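Local coordinates for protein putative secreted lipase (Streptomyces sp. W007, PDB 5H6B) that probably hydrolyses the ester bonds of triacylglycerols, as a secreted, thermostable lipase of the alpha/beta-hydrolase clan, at residues Q86-V91 against A125-A130; K93-D96 against K102-L105; G111-N116 against T178-G183; Y117-L122 against P188-T193. All coordinates share one frame; numbering follows the deposited sequence.

In the fold
Of the elements in these contacts, helix 80-98 comes first along the chain and serves two. Interaction 2 closes the short turn from its end into strand 103-108, within the longer loop that interaction 1 closes between the same helix and the start of strand 128-134. After strand 103-108 come helices 110-113 and 115-121. Interaction 3 joins this region to helix 175-181 and interaction 4 brings helix 115-121 onto the start of strand 191-196, closing long loops with 61 and 65 residues between their segments. Interactions 3 and 4 cross each other and interaction 1; interaction 2 precedes them. Together they tie the parallel sheet to helices 80-98 and 115-121, and the 110-121 region to helix 175-181.

Interaction 1: Q86-V91 against A125-A130; sequences QLDVFV and ADKVNA
Asp88 is the first residue of helix segment 86-91 to meet segment 125-130, and Lys127 is its partner. Its chi1 of -168° carries the carboxylate closer to the other segment than the start of the side chain would suggest, placing OD1 4.1 Å from Lys127 NZ. That is too long for a salt bridge, so the opposite charges face each other without a direct bond. The lysine chain, bent at chi2 (132°), otherwise runs out extended to its ammonium group, which also makes a long, weak ion pair with Asp92. One turn further on, Val91 points toward the same lysine but meets its base: CG1 lies 4.2 Å from Lys127 CB. The aliphatic root of Lys127 thus packs against the valine while its charged end reaches along the helix toward Asp88. Tyr118 of helix 115-121 touches Asp88, Val91 and Lys127, filling in the contact from a third side. Asp88 and Asp92 bind a zinc ion, the side chain of Asp88 lying about 3 Å from it. The metal would offset the mutual repulsion of the two carboxylates, and the ammonium group of Lys127 probably helps. The arrangement is that of a carboxylate metal site on one face of a helix, with a lysine from just before strand 128-134 at its margin.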
loop_
_atom_site.group_PDB
_atom_site.type_symbol
_atom_site.label_atom_id
_atom_site.label_comp_id
_atom_site.label_asym_id
_atom_site.label_seq_id
_atom_site.Cartn_x
_atom_site.Cartn_y
_atom_site.Cartn_z
ATOM N N GLN A 86 6.490 -0.090 13.068
ATOM C CA GLN A 86 5.252 -0.861 13.358
ATOM C C GLN A 86 5.021 -1.965 12.322
ATOM O O GLN A 86 4.607 -3.084 12.655
ATOM C CB GLN A 86 4.024 0.044 13.387
ATOM C CG GLN A 86 3.998 1.053 14.505
ATOM C CD GLN A 86 2.824 1.985 14.365
ATOM O OE1 GLN A 86 2.857 2.941 13.598
ATOM N NE2 GLN A 86 1.771 1.708 15.104
ATOM N N LEU A 87 5.283 -1.625 11.061
ATOM C CA LEU A 87 5.171 -2.570 9.950
ATOM C C LEU A 87 6.152 -3.733 10.134
ATOM O O LEU A 87 5.781 -4.898 9.938
ATOM C CB LEU A 87 5.416 -1.850 8.609
ATOM C CG LEU A 87 5.483 -2.711 7.347
ATOM C CD1 LEU A 87 4.155 -3.404 7.109
ATOM C CD2 LEU A 87 5.892 -1.881 6.136
ATOM N N ASP A 88 7.385 -3.392 10.522
ATOM C CA ASP A 88 8.436 -4.370 10.853
ATOM C C ASP A 88 7.952 -5.416 11.860
ATOM O O ASP A 88 7.948 -6.622 11.549
ATOM C CB ASP A 88 9.691 -3.640 11.370
ATOM C CG ASP A 88 10.929 -4.537 11.472
ATOM O OD1 ASP A 88 10.851 -5.777 11.254
ATOM O OD2 ASP A 88 11.992 -3.962 11.785
ATOM N N VAL A 89 7.524 -4.950 13.038
ATOM C CA VAL A 89 6.954 -5.825 14.094
ATOM C C VAL A 89 5.768 -6.645 13.560
ATOM O O VAL A 89 5.660 -7.857 13.815
ATOM C CB VAL A 89 6.499 -4.998 15.328
ATOM C CG1 VAL A 89 5.637 -5.823 16.282
ATOM C CG2 VAL A 89 7.705 -4.418 16.060
ATOM N N PHE A 90 4.888 -5.989 12.807
ATOM C CA PHE A 90 3.687 -6.659 12.286
ATOM C C PHE A 90 4.015 -7.792 11.296
ATOM O O PHE A 90 3.414 -8.869 11.375
ATOM C CB PHE A 90 2.728 -5.639 11.665
ATOM C CG PHE A 90 1.385 -6.209 11.298
ATOM C CD1 PHE A 90 0.370 -6.276 12.232
ATOM C CD2 PHE A 90 1.139 -6.682 10.008
ATOM C CE1 PHE A 90 -0.870 -6.793 11.896
ATOM C CE2 PHE A 90 -0.099 -7.191 9.664
ATOM C CZ PHE A 90 -1.108 -7.249 10.614
ATOM N N VAL A 91 4.952 -7.562 10.376
ATOM C CA VAL A 91 5.357 -8.616 9.431
ATOM C C VAL A 91 5.993 -9.808 10.172
ATOM O O VAL A 91 5.678 -10.954 9.865
ATOM C CB VAL A 91 6.304 -8.101 8.312
ATOM C CG1 VAL A 91 6.834 -9.261 7.465
ATOM C CG2 VAL A 91 5.590 -7.106 7.407
ATOM N N ALA A 125 13.877 -6.428 3.269
ATOM C CA ALA A 125 14.299 -7.221 2.089
ATOM C C ALA A 125 14.253 -8.742 2.344
ATOM O O ALA A 125 13.734 -9.511 1.532
ATOM C CB ALA A 125 15.700 -6.814 1.657
ATOM N N ASP A 126 14.770 -9.152 3.495
ATOM C CA ASP A 126 14.781 -10.560 3.880
ATOM C C ASP A 126 13.391 -11.165 3.918
ATOM O O ASP A 126 13.188 -12.260 3.419
ATOM C CB ASP A 126 15.456 -10.744 5.252
ATOM C CG ASP A 126 16.932 -10.419 5.222
ATOM O OD1 ASP A 126 17.576 -10.672 4.180
ATOM O OD2 ASP A 126 17.451 -9.901 6.234
ATOM N N LYS A 127 12.441 -10.423 4.479
ATOM C CA LYS A 127 11.113 -10.940 4.795
ATOM C C LYS A 127 10.028 -10.662 3.738
ATOM O O LYS A 127 8.890 -11.078 3.926
ATOM C CB LYS A 127 10.695 -10.385 6.161
ATOM C CG LYS A 127 11.616 -10.818 7.297
ATOM C CD LYS A 127 12.024 -9.635 8.165
ATOM C CE LYS A 127 13.023 -10.017 9.253
ATOM N NZ LYS A 127 13.216 -8.904 10.231
ATOM N N VAL A 128 10.367 -9.995 2.627
ATOM C CA VAL A 128 9.358 -9.576 1.627
ATOM C C VAL A 128 9.725 -9.958 0.187
ATOM O O VAL A 128 10.788 -9.602 -0.323
ATOM C CB VAL A 128 9.096 -8.049 1.690
ATOM C CG1 VAL A 128 8.169 -7.587 0.575
ATOM C CG2 VAL A 128 8.511 -7.669 3.040
ATOM N N ASN A 129 8.781 -10.619 -0.471
ATOM C CA ASN A 129 8.908 -11.053 -1.859
ATOM C C ASN A 129 8.431 -9.960 -2.841
ATOM O O ASN A 129 9.113 -9.660 -3.822
ATOM C CB ASN A 129 8.112 -12.354 -2.046
ATOM C CG ASN A 129 7.899 -12.719 -3.501
ATOM O OD1 ASN A 129 8.827 -13.120 -4.186
ATOM N ND2 ASN A 129 6.676 -12.602 -3.972
ATOM N N ALA A 130 7.257 -9.383 -2.570
ATOM C CA ALA A 130 6.643 -8.403 -3.458
ATOM C C ALA A 130 6.009 -7.237 -2.697
ATOM O O ALA A 130 5.430 -7.408 -1.615
ATOM C CB ALA A 130 5.618 -9.067 -4.373
#

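Interaction 2: K93-D96 against K102-L105; sequences KVLD and KADL
Leu95 carries this contact, pressing one methyl of its isobutyl group onto the peptide that links Lys102 to Ala103. CD2 lies 3.7 Å from the carbonyl carbon, Lys102 C, and 3.8 Å from Ala103 N. It stands almost squarely above the flat face of that peptide, so the touch is van der Waals and uses none of its hydrogen-bonding atoms. The leucine has CG anti to its own carbonyl carbon (chi1 -64°), which helps to send CD2 away from helix 80-98 and onto the strand; the other branch, CD1, lies beside Lys127.

Lys102 takes part through its main chain. Its side chain starts out away from the helix, so the surface it gives to the contact belongs largely to the backbone. Ala103 does the reverse, turning its methyl toward the helix, and Ala103 CB meets Leu95 CD2 at 4.2 Å. The small side chain allows the leucine to settle close over the strand backbone.

Only five residues separate the two segments, and the contact therefore sits right at the turn from helix 80-98 into strand 103-108. The strand is held in the sheet from both sides: Ala103 makes backbone hydrogen bonds with Lys127 and Asn129 at the entry to strand 128-134, while Asp104 pairs with Pro31 and Val33 at strand 32-35. Leu95 thus lies over the sheet where strand 103-108 begins.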
loop_
_atom_site.group_PDB
_atom_site.type_symbol
_atom_site.label_atom_id
_atom_site.label_comp_id
_atom_site.label_asym_id
_atom_site.label_seq_id
_atom_site.Cartn_x
_atom_site.Cartn_y
_atom_site.Cartn_z
ATOM N N LYS A 93 5.415 -10.762 13.225
ATOM C CA LYS A 93 4.276 -11.416 13.893
ATOM C C LYS A 93 3.422 -12.282 12.961
ATOM O O LYS A 93 2.941 -13.355 13.358
ATOM C CB LYS A 93 3.420 -10.332 14.554
ATOM C CG LYS A 93 2.186 -10.784 15.323
ATOM C CD LYS A 93 1.431 -9.586 15.897
ATOM C CE LYS A 93 2.340 -8.692 16.739
ATOM N NZ LYS A 93 1.596 -7.869 17.726
ATOM N N VAL A 94 3.233 -11.824 11.727
ATOM C CA VAL A 94 2.494 -12.600 10.713
ATOM C C VAL A 94 3.316 -13.823 10.242
ATOM O O VAL A 94 2.763 -14.916 10.022
ATOM C CB VAL A 94 2.069 -11.701 9.507
ATOM C CG1 VAL A 94 1.470 -12.516 8.372
ATOM C CG2 VAL A 94 1.069 -10.636 9.942
ATOM N N LEU A 95 4.622 -13.631 10.072
ATOM C CA LEU A 95 5.514 -14.735 9.687
ATOM C C LEU A 95 5.698 -15.755 10.826
ATOM O O LEU A 95 5.563 -16.959 10.589
ATOM C CB LEU A 95 6.860 -14.199 9.176
ATOM C CG LEU A 95 6.763 -13.359 7.889
ATOM C CD1 LEU A 95 8.141 -12.903 7.413
ATOM C CD2 LEU A 95 6.041 -14.108 6.778
ATOM N N ASP A 96 5.945 -15.273 12.051
ATOM C CA ASP A 96 6.003 -16.133 13.259
ATOM C C ASP A 96 4.768 -17.028 13.394
ATOM O O ASP A 96 4.899 -18.167 13.794
ATOM C CB ASP A 96 6.186 -15.313 14.557
ATOM C CG ASP A 96 7.582 -14.674 14.684
ATOM O OD1 ASP A 96 8.476 -14.945 13.849
ATOM O OD2 ASP A 96 7.792 -13.878 15.630
ATOM N N LYS A 102 8.361 -15.545 3.783
ATOM C CA LYS A 102 8.178 -14.180 3.310
ATOM C C LYS A 102 6.697 -13.829 3.166
ATOM O O LYS A 102 5.845 -14.694 2.934
ATOM C CB LYS A 102 8.891 -13.985 1.965
ATOM C CG LYS A 102 10.411 -14.079 2.027
ATOM C CD LYS A 102 11.026 -13.990 0.642
ATOM C CE LYS A 102 12.483 -13.572 0.701
ATOM N NZ LYS A 102 13.115 -13.725 -0.628
ATOM N N ALA A 103 6.418 -12.541 3.303
ATOM C CA ALA A 103 5.095 -11.984 3.064
ATOM C C ALA A 103 5.096 -11.197 1.756
ATOM O O ALA A 103 6.145 -10.716 1.323
ATOM C CB ALA A 103 4.731 -11.071 4.218
ATOM N N ASP A 104 3.931 -11.093 1.117
ATOM C CA ASP A 104 3.716 -10.096 0.060
ATOM C C ASP A 104 2.978 -8.889 0.661
ATOM O O ASP A 104 2.092 -9.062 1.493
ATOM C CB ASP A 104 2.952 -10.699 -1.117
ATOM C CG ASP A 104 3.809 -11.667 -1.942
ATOM O OD1 ASP A 104 5.024 -11.424 -2.115
ATOM O OD2 ASP A 104 3.277 -12.680 -2.433
ATOM N N LEU A 105 3.373 -7.679 0.258
ATOM C CA LEU A 105 2.814 -6.430 0.782
ATOM C C LEU A 105 2.008 -5.713 -0.287
ATOM O O LEU A 105 2.477 -5.568 -1.414
ATOM C CB LEU A 105 3.930 -5.510 1.294
ATOM C CG LEU A 105 4.291 -5.671 2.771
ATOM C CD1 LEU A 105 4.601 -7.112 3.115
ATOM C CD2 LEU A 105 5.464 -4.779 3.135
#

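Interaction 3: G111-N116 against T178-G183; sequences GGMMPN and TKLTAG
Apolar contacts between Leu180 and the pair Met113 and Asn116 make up this interaction. Leu180, whose chi1 of -177° carries CG opposite the backbone N, spreads its two methyls over different targets on segment 111-116. CD2 meets the thioether of Met113, 3.7 Å from Met113 SD and 4.0 Å from Met113 CG. The methionine chain is bent at both chi2 and chi3, which folds the sulfur round beside the leucine methyl, and the two side chains run obliquely past each other.

The second kind of contact is methyl against the backbone and CB of Asn116. Leu180 CD1 comes to 3.6 Å from the carbonyl carbon, Asn116 C, and to 4.0 Å from Asn116 CB, so it rests on the first turn of helix 115-121.

Polar links lie inside segment 111-116 and around the contact. Asn116 N donates to Met113 O at 3.0 Å, bridging the join between helices 110-113 and 115-121 just where the leucine packs. Beside it, the carbonyl oxygen of Leu180 accepts a hydrogen bond from Lys120, and Lys179 makes a cation-pi contact with Phe121. With an alanine in place of Leu180 both methyls are gone, which is likely to leave a gap between helix 175-181 and both the Met113 sulfur and the Asn116 backbone.

Gly111 belongs to an apparent GxSxG nucleophile elbow, and Met113 lies near the presumed Ser-His-Asp triad. Buried and without directional bonds of its own, the contact packs helix 175-181 on the helices that follow the apparent elbow through van der Waals touches, while the polar links join it to helix 115-121 alongside.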
loop_
_atom_site.group_PDB
_atom_site.type_symbol
_atom_site.label_atom_id
_atom_site.label_comp_id
_atom_site.label_asym_id
_atom_site.label_seq_id
_atom_site.Cartn_x
_atom_site.Cartn_y
_atom_site.Cartn_z
ATOM N N GLY A 111 0.625 4.056 2.341
ATOM C CA GLY A 111 0.937 2.658 2.637
ATOM C C GLY A 111 1.682 1.899 1.550
ATOM O O GLY A 111 2.242 0.843 1.814
ATOM N N GLY A 112 1.642 2.397 0.319
ATOM C CA GLY A 112 2.458 1.860 -0.766
ATOM C C GLY A 112 3.880 2.412 -0.751
ATOM O O GLY A 112 4.784 1.789 -1.296
ATOM N N MET A 113 4.071 3.581 -0.137
ATOM C CA MET A 113 5.387 4.209 -0.056
ATOM C C MET A 113 6.169 3.828 1.202
ATOM O O MET A 113 7.327 3.445 1.108
ATOM C CB MET A 113 5.259 5.728 -0.168
ATOM C CG MET A 113 6.565 6.473 0.080
ATOM S SD MET A 113 6.765 6.871 1.825
ATOM C CE MET A 113 5.756 8.343 2.002
ATOM N N MET A 114 5.544 3.963 2.366
ATOM C CA MET A 114 6.187 3.682 3.660
ATOM C C MET A 114 6.957 2.348 3.785
ATOM O O MET A 114 7.998 2.334 4.421
ATOM C CB MET A 114 5.149 3.796 4.800
ATOM C CG MET A 114 5.621 3.330 6.178
ATOM S SD MET A 114 5.370 1.571 6.430
ATOM C CE MET A 114 3.728 1.581 7.155
ATOM N N PRO A 115 6.438 1.223 3.238
ATOM C CA PRO A 115 7.203 -0.054 3.257
ATOM C C PRO A 115 8.618 -0.024 2.605
ATOM O O PRO A 115 9.477 -0.843 2.952
ATOM C CB PRO A 115 6.298 -1.008 2.489
ATOM C CG PRO A 115 4.915 -0.485 2.730
ATOM C CD PRO A 115 5.048 1.010 2.798
ATOM N N ASN A 116 8.858 0.913 1.690
ATOM C CA ASN A 116 10.193 1.102 1.126
ATOM C C ASN A 116 11.219 1.521 2.186
ATOM O O ASN A 116 12.402 1.182 2.074
ATOM C CB ASN A 116 10.147 2.100 -0.025
ATOM C CG ASN A 116 9.279 1.612 -1.172
ATOM O OD1 ASN A 116 8.226 2.182 -1.472
ATOM N ND2 ASN A 116 9.694 0.537 -1.798
ATOM N N THR A 178 13.738 12.831 1.431
ATOM C CA THR A 178 15.174 12.934 1.080
ATOM C C THR A 178 15.971 11.680 1.486
ATOM O O THR A 178 16.689 11.096 0.676
ATOM C CB THR A 178 15.808 14.205 1.701
ATOM O OG1 THR A 178 15.076 15.362 1.266
ATOM C CG2 THR A 178 17.276 14.350 1.286
ATOM N N LYS A 179 15.816 11.257 2.733
ATOM C CA LYS A 179 16.485 10.051 3.215
ATOM C C LYS A 179 16.064 8.844 2.404
ATOM O O LYS A 179 16.911 8.109 1.902
ATOM C CB LYS A 179 16.184 9.792 4.695
ATOM C CG LYS A 179 16.731 8.465 5.212
ATOM C CD LYS A 179 16.800 8.408 6.731
ATOM C CE LYS A 179 17.201 7.008 7.176
ATOM N NZ LYS A 179 17.488 6.937 8.632
ATOM N N LEU A 180 14.751 8.650 2.289
ATOM C CA LEU A 180 14.191 7.466 1.630
ATOM C C LEU A 180 14.667 7.254 0.197
ATOM O O LEU A 180 14.911 6.112 -0.206
ATOM C CB LEU A 180 12.653 7.520 1.645
ATOM C CG LEU A 180 11.865 6.333 1.051
ATOM C CD1 LEU A 180 12.117 5.023 1.801
ATOM C CD2 LEU A 180 10.387 6.704 1.058
ATOM N N THR A 181 14.776 8.340 -0.566
ATOM C CA THR A 181 15.065 8.263 -1.997
ATOM C C THR A 181 16.461 8.774 -2.418
ATOM O O THR A 181 16.684 9.033 -3.605
ATOM C CB THR A 181 13.984 9.027 -2.789
ATOM O OG1 THR A 181 14.034 10.428 -2.460
ATOM C CG2 THR A 181 12.591 8.451 -2.490
ATOM N N ALA A 182 17.384 8.920 -1.463
ATOM C CA ALA A 182 18.787 9.291 -1.749
ATOM C C ALA A 182 19.491 8.313 -2.714
ATOM O O ALA A 182 20.162 8.735 -3.657
ATOM C CB ALA A 182 19.577 9.389 -0.448
ATOM N N GLY A 183 19.334 7.013 -2.464
ATOM C CA GLY A 183 19.802 5.978 -3.378
ATOM C C GLY A 183 18.742 5.624 -4.408
ATOM O O GLY A 183 17.872 6.432 -4.733
#

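Interaction 4: Y117-L122 against P188-T193; sequences YYLKFL and PGVRYT
In the helix-on-sheet layer of this alpha/beta-hydrolase fold, Leu119 of helix 115-121 reaches over to Val190 and Tyr192, where strand 191-196 begins. CD1 makes the closest contacts. A chi1 of -67° followed by an extended chi2 (178°) puts this methyl at the far end of the leucine, aimed at the strand. CD1 lies 3.5 Å from Tyr192 OH and 3.9 Å from Tyr192 CE2, approaching the phenol end of the ring obliquely while the two side chains come from opposite directions.

Val190 is the looser partner, its CG1 4.4 Å from Leu119 CD1. The same valine methyl also rests on one face of the tyrosine ring, CG1 standing 3.7 Å above the plane of Tyr192 and offset toward the rim. Val190 thereby probably helps to hold the ring that Leu119 meets, and the three side chains form one small apolar cluster.

The hydroxyl of Tyr192 is buried but satisfied, since Val187 N donates a hydrogen bond to it. This bond fixes the tip of the tyrosine against the loop that leads into its own strand, and the leucine methyl packs beside a polar atom already provided for. Leu119 also touches Val128 and Leu131 of strand 128-134, so it bridges two neighbouring strands. Aliphatic side chains of a helix lying over adjacent parallel strands in this way are the core packing of an alpha/beta sandwich, here on the second of the two short helices after the apparent nucleophile elbow.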
loop_
_atom_site.group_PDB
_atom_site.type_symbol
_atom_site.label_atom_id
_atom_site.label_comp_id
_atom_site.label_asym_id
_atom_site.label_seq_id
_atom_site.Cartn_x
_atom_site.Cartn_y
_atom_site.Cartn_z
ATOM N N TYR A 117 10.763 2.225 3.227
ATOM C CA TYR A 117 11.605 2.516 4.385
ATOM C C TYR A 117 11.976 1.227 5.146
ATOM O O TYR A 117 13.131 1.026 5.540
ATOM C CB TYR A 117 10.902 3.493 5.320
ATOM C CG TYR A 117 11.830 4.143 6.325
ATOM C CD1 TYR A 117 12.178 3.493 7.508
ATOM C CD2 TYR A 117 12.376 5.396 6.081
ATOM C CE1 TYR A 117 13.043 4.074 8.418
ATOM C CE2 TYR A 117 13.232 5.993 6.995
ATOM C CZ TYR A 117 13.562 5.325 8.155
ATOM O OH TYR A 117 14.397 5.916 9.061
ATOM N N TYR A 118 10.981 0.370 5.349
ATOM C CA TYR A 118 11.181 -0.929 5.998
ATOM C C TYR A 118 12.119 -1.803 5.164
ATOM O O TYR A 118 13.041 -2.403 5.704
ATOM C CB TYR A 118 9.817 -1.581 6.221
ATOM C CG TYR A 118 9.755 -3.068 6.473
ATOM C CD1 TYR A 118 10.251 -3.634 7.650
ATOM C CD2 TYR A 118 9.099 -3.905 5.576
ATOM C CE1 TYR A 118 10.151 -4.993 7.890
ATOM C CE2 TYR A 118 8.988 -5.260 5.815
ATOM C CZ TYR A 118 9.525 -5.801 6.972
ATOM O OH TYR A 118 9.392 -7.147 7.187
ATOM N N LEU A 119 11.890 -1.844 3.852
ATOM C CA LEU A 119 12.742 -2.609 2.937
ATOM C C LEU A 119 14.197 -2.134 2.917
ATOM O O LEU A 119 15.105 -2.956 2.865
ATOM C CB LEU A 119 12.200 -2.561 1.504
ATOM C CG LEU A 119 10.865 -3.252 1.250
ATOM C CD1 LEU A 119 10.497 -3.040 -0.200
ATOM C CD2 LEU A 119 10.931 -4.735 1.605
ATOM N N LYS A 120 14.396 -0.817 2.958
ATOM C CA LYS A 120 15.719 -0.215 2.798
ATOM C C LYS A 120 16.516 -0.117 4.094
ATOM O O LYS A 120 17.723 -0.354 4.079
ATOM C CB LYS A 120 15.607 1.181 2.180
ATOM C CG LYS A 120 15.293 1.166 0.696
ATOM C CD LYS A 120 15.071 2.577 0.180
ATOM C CE LYS A 120 14.879 2.585 -1.324
ATOM N NZ LYS A 120 14.611 3.955 -1.849
ATOM N N PHE A 121 15.859 0.252 5.195
ATOM C CA PHE A 121 16.560 0.592 6.438
ATOM C C PHE A 121 16.309 -0.326 7.633
ATOM O O PHE A 121 17.042 -0.227 8.615
ATOM C CB PHE A 121 16.232 2.029 6.839
ATOM C CG PHE A 121 16.517 3.031 5.765
ATOM C CD1 PHE A 121 17.820 3.233 5.314
ATOM C CD2 PHE A 121 15.483 3.770 5.184
ATOM C CE1 PHE A 121 18.090 4.161 4.312
ATOM C CE2 PHE A 121 15.746 4.701 4.185
ATOM C CZ PHE A 121 17.053 4.892 3.743
ATOM N N LEU A 122 15.297 -1.194 7.574
ATOM C CA LEU A 122 14.980 -2.097 8.683
ATOM C C LEU A 122 15.064 -3.567 8.277
ATOM O O LEU A 122 14.441 -4.419 8.909
ATOM C CB LEU A 122 13.585 -1.778 9.248
ATOM C CG LEU A 122 13.326 -0.317 9.630
ATOM C CD1 LEU A 122 11.895 -0.171 10.112
ATOM C CD2 LEU A 122 14.288 0.206 10.695
ATOM N N PRO A 188 17.366 -5.163 -4.002
ATOM C CA PRO A 188 17.379 -6.462 -4.698
ATOM C C PRO A 188 16.656 -7.552 -3.877
ATOM O O PRO A 188 16.633 -7.482 -2.638
ATOM C CB PRO A 188 18.884 -6.762 -4.869
ATOM C CG PRO A 188 19.557 -5.999 -3.780
ATOM C CD PRO A 188 18.681 -4.834 -3.407
ATOM N N GLY A 189 16.059 -8.518 -4.575
ATOM C CA GLY A 189 15.259 -9.586 -3.961
ATOM C C GLY A 189 13.745 -9.376 -4.010
ATOM O O GLY A 189 12.996 -10.311 -3.726
ATOM N N VAL A 190 13.284 -8.171 -4.374
ATOM C CA VAL A 190 11.860 -7.809 -4.265
ATOM C C VAL A 190 11.248 -7.466 -5.624
ATOM O O VAL A 190 11.856 -6.751 -6.431
ATOM C CB VAL A 190 11.658 -6.625 -3.279
ATOM C CG1 VAL A 190 10.172 -6.292 -3.105
ATOM C CG2 VAL A 190 12.293 -6.957 -1.935
ATOM N N ARG A 191 10.045 -7.981 -5.871
ATOM C CA ARG A 191 9.291 -7.643 -7.074
ATOM C C ARG A 191 8.286 -6.528 -6.769
ATOM O O ARG A 191 7.389 -6.684 -5.946
ATOM C CB ARG A 191 8.614 -8.885 -7.655
ATOM C CG ARG A 191 9.635 -9.969 -8.024
ATOM C CD ARG A 191 9.423 -10.581 -9.406
ATOM N NE ARG A 191 8.572 -11.774 -9.381
ATOM C CZ ARG A 191 8.052 -12.373 -10.458
ATOM N NH1 ARG A 191 8.262 -11.906 -11.691
ATOM N NH2 ARG A 191 7.300 -13.458 -10.298
ATOM N N TYR A 192 8.467 -5.400 -7.447
ATOM C CA TYR A 192 7.700 -4.189 -7.215
ATOM C C TYR A 192 6.700 -3.986 -8.324
ATOM O O TYR A 192 7.071 -4.061 -9.505
ATOM C CB TYR A 192 8.623 -2.977 -7.204
ATOM C CG TYR A 192 9.643 -2.931 -6.091
ATOM C CD1 TYR A 192 10.829 -3.675 -6.156
ATOM C CD2 TYR A 192 9.446 -2.109 -4.989
ATOM C CE1 TYR A 192 11.779 -3.596 -5.151
ATOM C CE2 TYR A 192 10.393 -2.021 -3.990
ATOM C CZ TYR A 192 11.549 -2.761 -4.063
ATOM O OH TYR A 192 12.445 -2.657 -3.026
ATOM N N THR A 193 5.449 -3.703 -7.949
ATOM C CA THR A 193 4.410 -3.263 -8.897
ATOM C C THR A 193 3.830 -1.926 -8.394
ATOM O O THR A 193 3.719 -1.698 -7.187
ATOM C CB THR A 193 3.290 -4.315 -9.048
ATOM O OG1 THR A 193 3.866 -5.606 -9.321
ATOM C CG2 THR A 193 2.294 -3.946 -10.163
#